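Local atomic coordinates of probable LacI-family transcriptional regulator (Corynebacterium glutamicum ATCC 13032, PDB entry 3BIL), a protein that probably acts as a DNA-binding transcriptional regulator of the LacI family, recognising cis-regulatory regions of its target genes. Residues H79-M84 and L150-L155; G125-P130 and R302-L307. All coordinates share one frame; numbering follows the deposited sequence.

Contact 1: residues H79-M84 and L150-L155; sequences HYFAAM and LVDREL
Phe81 and Asp152 bring the start of helix 79-94 to the end of strand 148-151 with CA atoms 9.4 Å apart, a spacing that leaves the contact to side chains. The chain turns sharply at Asp152, where phi 69° and psi -52° with the bond from Arg153 N to Val151 O (2.7 Å) define a classic gamma turn.

Asp152 makes the largest single contribution to the interface, its carboxylate divided between two rings. OD2 accepts a weak hydrogen bond from Tyr80 OH at 2.8 Å; the two side chains approach from opposite directions, and the ring and carboxylate planes are inclined to each other by 43°. OD1 lies by the outer end of Phe81, 3.5 Å from CZ and slightly farther from CE1, with that ring nearly perpendicular to the carboxylate. The rings also brace each other: Tyr80 CD2 sits 3.7 Å above one face of Phe81, toward its rim. Met84 reaches the turn through a chain extended over its first two torsions and then bent at the sulfur, which lays CE against Asp152 CB (4.0 Å) and SD against Val151 CG2 (4.2 Å).

Arg153 passes by the tip of Phe81 at longer range, and its guanidinium forms a salt bridge with Glu106. Asp277 and Gln294 border Tyr80, while Val296 of helix 296-308 touches both Tyr80 and Met84.

All six touching residues are buried, yet acidic, basic and hydroxyl groups meet among apolar ones. The bond from Tyr80 is weak, so it probably steers the carboxylate more than it fixes it, and Gln294 also touches Asp152. Such a polar cluster at the C-terminal ends of parallel strands is consistent with the effector cleft of LacI-family relatives, although no ligand identifies it here.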
loop_
_atom_site.group_PDB
_atom_site.type_symbol
_atom_site.label_atom_id
_atom_site.label_comp_id
_atom_site.label_asym_id
_atom_site.label_seq_id
_atom_site.Cartn_x
_atom_site.Cartn_y
_atom_site.Cartn_z
ATOM N N HIS A 79 1.574 1.054 -3.747
ATOM C CA HIS A 79 0.167 0.823 -3.692
ATOM C C HIS A 79 -0.314 0.462 -5.077
ATOM O O HIS A 79 -1.284 -0.280 -5.221
ATOM C CB HIS A 79 -0.554 2.050 -3.161
ATOM C CG HIS A 79 -2.029 2.040 -3.411
ATOM N ND1 HIS A 79 -2.603 2.648 -4.511
ATOM C CD2 HIS A 79 -3.049 1.499 -2.703
ATOM C CE1 HIS A 79 -3.914 2.491 -4.463
ATOM N NE2 HIS A 79 -4.210 1.789 -3.380
ATOM N N TYR A 80 0.373 0.953 -6.100
ATOM C CA TYR A 80 -0.011 0.633 -7.466
ATOM C C TYR A 80 0.187 -0.841 -7.807
ATOM O O TYR A 80 -0.688 -1.480 -8.382
ATOM C CB TYR A 80 0.778 1.485 -8.428
ATOM C CG TYR A 80 0.621 1.090 -9.874
ATOM C CD1 TYR A 80 -0.424 1.595 -10.655
ATOM C CD2 TYR A 80 1.538 0.226 -10.467
ATOM C CE1 TYR A 80 -0.547 1.259 -11.970
ATOM C CE2 TYR A 80 1.414 -0.130 -11.783
ATOM C CZ TYR A 80 0.374 0.396 -12.530
ATOM O OH TYR A 80 0.297 0.040 -13.846
ATOM N N PHE A 81 1.348 -1.370 -7.466
ATOM C CA PHE A 81 1.626 -2.743 -7.700
ATOM C C PHE A 81 0.830 -3.683 -6.767
ATOM O O PHE A 81 0.617 -4.854 -7.109
ATOM C CB PHE A 81 3.127 -2.971 -7.564
ATOM C CG PHE A 81 3.927 -2.426 -8.705
ATOM C CD1 PHE A 81 3.655 -2.812 -10.017
ATOM C CD2 PHE A 81 4.969 -1.543 -8.472
ATOM C CE1 PHE A 81 4.417 -2.306 -11.093
ATOM C CE2 PHE A 81 5.748 -1.043 -9.528
ATOM C CZ PHE A 81 5.472 -1.408 -10.849
ATOM N N ALA A 82 0.409 -3.192 -5.592
ATOM C CA ALA A 82 -0.455 -3.999 -4.718
ATOM C C ALA A 82 -1.895 -3.978 -5.272
ATOM O O ALA A 82 -2.621 -4.984 -5.224
ATOM C CB ALA A 82 -0.394 -3.507 -3.281
ATOM N N ALA A 83 -2.298 -2.837 -5.828
ATOM C CA ALA A 83 -3.575 -2.757 -6.547
ATOM C C ALA A 83 -3.585 -3.701 -7.743
ATOM O O ALA A 83 -4.512 -4.449 -7.920
ATOM C CB ALA A 83 -3.886 -1.312 -6.973
ATOM N N MET A 84 -2.531 -3.678 -8.546
ATOM C CA MET A 84 -2.457 -4.529 -9.709
ATOM C C MET A 84 -2.608 -6.022 -9.350
ATOM O O MET A 84 -3.306 -6.752 -10.057
ATOM C CB MET A 84 -1.163 -4.290 -10.468
ATOM C CG MET A 84 -1.140 -4.961 -11.866
ATOM S SD MET A 84 0.535 -4.833 -12.432
ATOM C CE MET A 84 0.473 -3.156 -13.070
ATOM N N LEU A 150 4.154 -9.869 -19.825
ATOM C CA LEU A 150 4.773 -8.762 -19.114
ATOM C C LEU A 150 3.759 -7.620 -18.954
ATOM O O LEU A 150 2.916 -7.386 -19.844
ATOM C CB LEU A 150 6.035 -8.280 -19.833
ATOM C CG LEU A 150 7.136 -9.299 -20.160
ATOM C CD1 LEU A 150 8.136 -8.683 -21.097
ATOM C CD2 LEU A 150 7.861 -9.824 -18.914
ATOM N N VAL A 151 3.821 -6.942 -17.802
ATOM C CA VAL A 151 2.906 -5.841 -17.491
ATOM C C VAL A 151 3.620 -4.613 -16.996
ATOM O O VAL A 151 4.641 -4.717 -16.280
ATOM C CB VAL A 151 1.856 -6.207 -16.402
ATOM C CG1 VAL A 151 0.644 -6.746 -17.027
ATOM C CG2 VAL A 151 2.418 -7.190 -15.380
ATOM N N ASP A 152 3.042 -3.451 -17.323
ATOM C CA ASP A 152 3.554 -2.148 -16.876
ATOM C C ASP A 152 4.912 -1.738 -17.501
ATOM O O ASP A 152 5.016 -0.644 -18.029
ATOM C CB ASP A 152 3.625 -2.074 -15.338
ATOM C CG ASP A 152 3.644 -0.653 -14.830
ATOM O OD1 ASP A 152 4.576 -0.325 -14.075
ATOM O OD2 ASP A 152 2.722 0.134 -15.185
ATOM N N ARG A 153 5.920 -2.613 -17.438
ATOM C CA ARG A 153 7.240 -2.370 -18.021
ATOM C C ARG A 153 7.510 -3.261 -19.217
ATOM O O ARG A 153 7.090 -4.412 -19.253
ATOM C CB ARG A 153 8.336 -2.591 -16.999
ATOM C CG ARG A 153 8.378 -1.547 -15.967
ATOM C CD ARG A 153 9.493 -1.820 -14.992
ATOM N NE ARG A 153 9.362 -0.978 -13.803
ATOM C CZ ARG A 153 9.937 -1.225 -12.630
ATOM N NH1 ARG A 153 10.716 -2.292 -12.474
ATOM N NH2 ARG A 153 9.736 -0.399 -11.610
ATOM N N GLU A 154 8.240 -2.712 -20.181
ATOM C CA GLU A 154 8.502 -3.353 -21.466
ATOM C C GLU A 154 9.975 -3.759 -21.562
ATOM O O GLU A 154 10.864 -3.019 -21.123
ATOM C CB GLU A 154 8.189 -2.380 -22.615
ATOM C CG GLU A 154 6.823 -2.517 -23.278
ATOM C CD GLU A 154 6.855 -2.267 -24.814
ATOM O OE1 GLU A 154 5.779 -2.307 -25.466
ATOM O OE2 GLU A 154 7.944 -2.032 -25.384
ATOM N N LEU A 155 10.230 -4.931 -22.148
ATOM C CA LEU A 155 11.592 -5.346 -22.483
ATOM C C LEU A 155 12.148 -4.408 -23.537
ATOM O O LEU A 155 11.456 -4.114 -24.508
ATOM C CB LEU A 155 11.606 -6.773 -23.018
ATOM C CG LEU A 155 11.478 -7.968 -22.070
ATOM C CD1 LEU A 155 11.570 -9.244 -22.898
ATOM C CD2 LEU A 155 12.530 -7.954 -20.963
#

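Contact 2: residues G125-P130 and R302-L307; sequences GIICVP and RAVSIL
The flat group in this contact is the Gly125-Ile126 peptide, and Leu307 lies over one of its faces. Leu307 CD2 stands almost directly above the carbonyl carbon, 3.7 Å from Gly125 C, and is equally near Gly125 CA. CD1 is displaced toward the next peptide, 3.8 Å from Ile126 O. The side chain of Ile126 rises on the opposite side of the peptide plane and meets Leu118 and Thr119 of helix 108-120. At its edges the backbone of Gly125 bonds with Gly70 and that of Ile126 with Pro147; the next peptide bonds with Val149.

Leu307 comes over the peptide through both of its torsions: chi1 of -164° carries CG toward the strand, and chi2 of 65° then sets CD2 over Gly125 and CD1 toward Ile126. Glycine has no side chain between them, and the CA atoms of Gly125 and Leu307 are accordingly only 6.5 Å apart.

Ile127 makes the reciprocal insertion. CG1 packs against Leu307 CD2 at 3.8 Å, the two side chains crossing obliquely, and CD1 continues to the helix backbone, 3.7 Å from Ala303 O and 3.9 Å from Val304 CA. Val304 CB lies 4.1 Å from Ile127 CD1, and Ala303 CB a little farther. These are apolar and van der Waals contacts between buried residues.

Strand 126-128 and helix 302-307 run at 147° to one another, roughly antiparallel, their axes 9.2 Å apart at closest. The helix runs along one face of the sheet, as the contacts of Leu307 and Ala303 with Val149 and Val151 of strand 148-151 show. Helix 79-94 shares that face, receiving Ile127 on Ile88 and Val304 on Thr91, whereas helix 108-120 packs on the other.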
loop_
_atom_site.group_PDB
_atom_site.type_symbol
_atom_site.label_atom_id
_atom_site.label_comp_id
_atom_site.label_asym_id
_atom_site.label_seq_id
_atom_site.Cartn_x
_atom_site.Cartn_y
_atom_site.Cartn_z
ATOM N N GLY A 125 0.588 -20.290 -15.773
ATOM C CA GLY A 125 1.070 -19.039 -16.405
ATOM C C GLY A 125 1.784 -18.038 -15.494
ATOM O O GLY A 125 1.639 -18.064 -14.273
ATOM N N ILE A 126 2.563 -17.148 -16.094
ATOM C CA ILE A 126 3.281 -16.120 -15.342
ATOM C C ILE A 126 2.947 -14.736 -15.881
ATOM O O ILE A 126 3.145 -14.474 -17.065
ATOM C CB ILE A 126 4.818 -16.332 -15.400
ATOM C CG1 ILE A 126 5.208 -17.587 -14.623
ATOM C CG2 ILE A 126 5.548 -15.121 -14.857
ATOM C CD1 ILE A 126 6.690 -17.801 -14.508
ATOM N N ILE A 127 2.417 -13.870 -15.018
ATOM C CA ILE A 127 2.265 -12.449 -15.339
ATOM C C ILE A 127 3.296 -11.714 -14.531
ATOM O O ILE A 127 3.417 -11.922 -13.318
ATOM C CB ILE A 127 0.901 -11.920 -14.983
ATOM C CG1 ILE A 127 -0.135 -12.449 -15.972
ATOM C CG2 ILE A 127 0.924 -10.395 -14.987
ATOM C CD1 ILE A 127 -1.573 -12.248 -15.533
ATOM N N CYS A 128 4.035 -10.841 -15.194
ATOM C CA CYS A 128 5.275 -10.374 -14.605
ATOM C C CYS A 128 5.719 -8.963 -15.027
ATOM O O CYS A 128 5.479 -8.542 -16.165
ATOM C CB CYS A 128 6.341 -11.409 -14.923
ATOM S SG CYS A 128 7.949 -10.762 -14.949
ATOM N N VAL A 129 6.358 -8.241 -14.098
ATOM C CA VAL A 129 6.939 -6.910 -14.358
ATOM C C VAL A 129 8.438 -7.066 -14.502
ATOM O O VAL A 129 9.155 -7.096 -13.509
ATOM C CB VAL A 129 6.648 -5.858 -13.243
ATOM C CG1 VAL A 129 7.286 -4.533 -13.596
ATOM C CG2 VAL A 129 5.150 -5.665 -13.026
ATOM N N PRO A 130 8.924 -7.133 -15.745
ATOM C CA PRO A 130 10.300 -7.497 -16.033
ATOM C C PRO A 130 11.303 -6.475 -15.549
ATOM O O PRO A 130 11.130 -5.286 -15.806
ATOM C CB PRO A 130 10.338 -7.508 -17.557
ATOM C CG PRO A 130 9.265 -6.572 -17.965
ATOM C CD PRO A 130 8.172 -6.817 -16.972
ATOM N N ARG A 302 -6.954 -7.027 -18.868
ATOM C CA ARG A 302 -6.295 -7.333 -20.138
ATOM C C ARG A 302 -5.163 -8.334 -20.009
ATOM O O ARG A 302 -5.069 -9.243 -20.821
ATOM C CB ARG A 302 -5.808 -6.063 -20.844
ATOM C CG ARG A 302 -6.948 -5.188 -21.324
ATOM C CD ARG A 302 -7.317 -5.449 -22.783
ATOM N NE ARG A 302 -7.006 -4.300 -23.655
ATOM C CZ ARG A 302 -7.660 -3.129 -23.646
ATOM N NH1 ARG A 302 -8.658 -2.907 -22.787
ATOM N NH2 ARG A 302 -7.299 -2.162 -24.480
ATOM N N ALA A 303 -4.312 -8.175 -18.996
ATOM C CA ALA A 303 -3.143 -9.063 -18.816
ATOM C C ALA A 303 -3.502 -10.514 -18.518
ATOM O O ALA A 303 -2.781 -11.425 -18.921
ATOM C CB ALA A 303 -2.208 -8.540 -17.733
ATOM N N VAL A 304 -4.593 -10.727 -17.792
ATOM C CA VAL A 304 -4.997 -12.082 -17.494
ATOM C C VAL A 304 -5.767 -12.707 -18.698
ATOM O O VAL A 304 -5.574 -13.883 -19.002
ATOM C CB VAL A 304 -5.675 -12.186 -16.075
ATOM C CG1 VAL A 304 -7.030 -11.504 -16.059
ATOM C CG2 VAL A 304 -5.768 -13.635 -15.605
ATOM N N SER A 305 -6.577 -11.908 -19.406
ATOM C CA SER A 305 -7.140 -12.298 -20.719
ATOM C C SER A 305 -6.079 -12.900 -21.622
ATOM O O SER A 305 -6.263 -13.983 -22.164
ATOM C CB SER A 305 -7.763 -11.104 -21.432
ATOM O OG SER A 305 -9.172 -11.203 -21.442
ATOM N N ILE A 306 -4.959 -12.192 -21.744
ATOM C CA ILE A 306 -3.837 -12.587 -22.599
ATOM C C ILE A 306 -3.106 -13.805 -22.052
ATOM O O ILE A 306 -2.480 -14.543 -22.807
ATOM C CB ILE A 306 -2.830 -11.411 -22.806
ATOM C CG1 ILE A 306 -3.515 -10.203 -23.470
ATOM C CG2 ILE A 306 -1.619 -11.847 -23.625
ATOM C CD1 ILE A 306 -2.622 -8.981 -23.648
ATOM N N LEU A 307 -3.171 -14.032 -20.748
ATOM C CA LEU A 307 -2.532 -15.225 -20.201
ATOM C C LEU A 307 -3.370 -16.479 -20.391
ATOM O O LEU A 307 -2.816 -17.560 -20.579
ATOM C CB LEU A 307 -2.199 -15.069 -18.730
ATOM C CG LEU A 307 -1.202 -16.112 -18.252
ATOM C CD1 LEU A 307 0.152 -15.942 -18.931
ATOM C CD2 LEU A 307 -1.068 -16.008 -16.764
#

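In the fold
The centres of contact 1 and contact 2 are 10 Å apart, and their strands, 148-151 and 126-128, are neighbours in one parallel part of the sheet. A probable hydrogen bond from Val151 N to Cys128 O (2.8 Å) links them, and Val151 CG1 reaches Ala303 CB at 3.4 Å. Along the chain the segments alternate: 79-84, 125-130, 150-155, 302-307. Helix 296-308 returns from distant sequence to lie beside helix 79-94 on the same face of the sheet. Contact 2 belongs to this apolar layer; contact 1 lies nearer the chain centre, at the strand ends facing the probable interdomain cleft of this periplasmic-binding-protein-like fold.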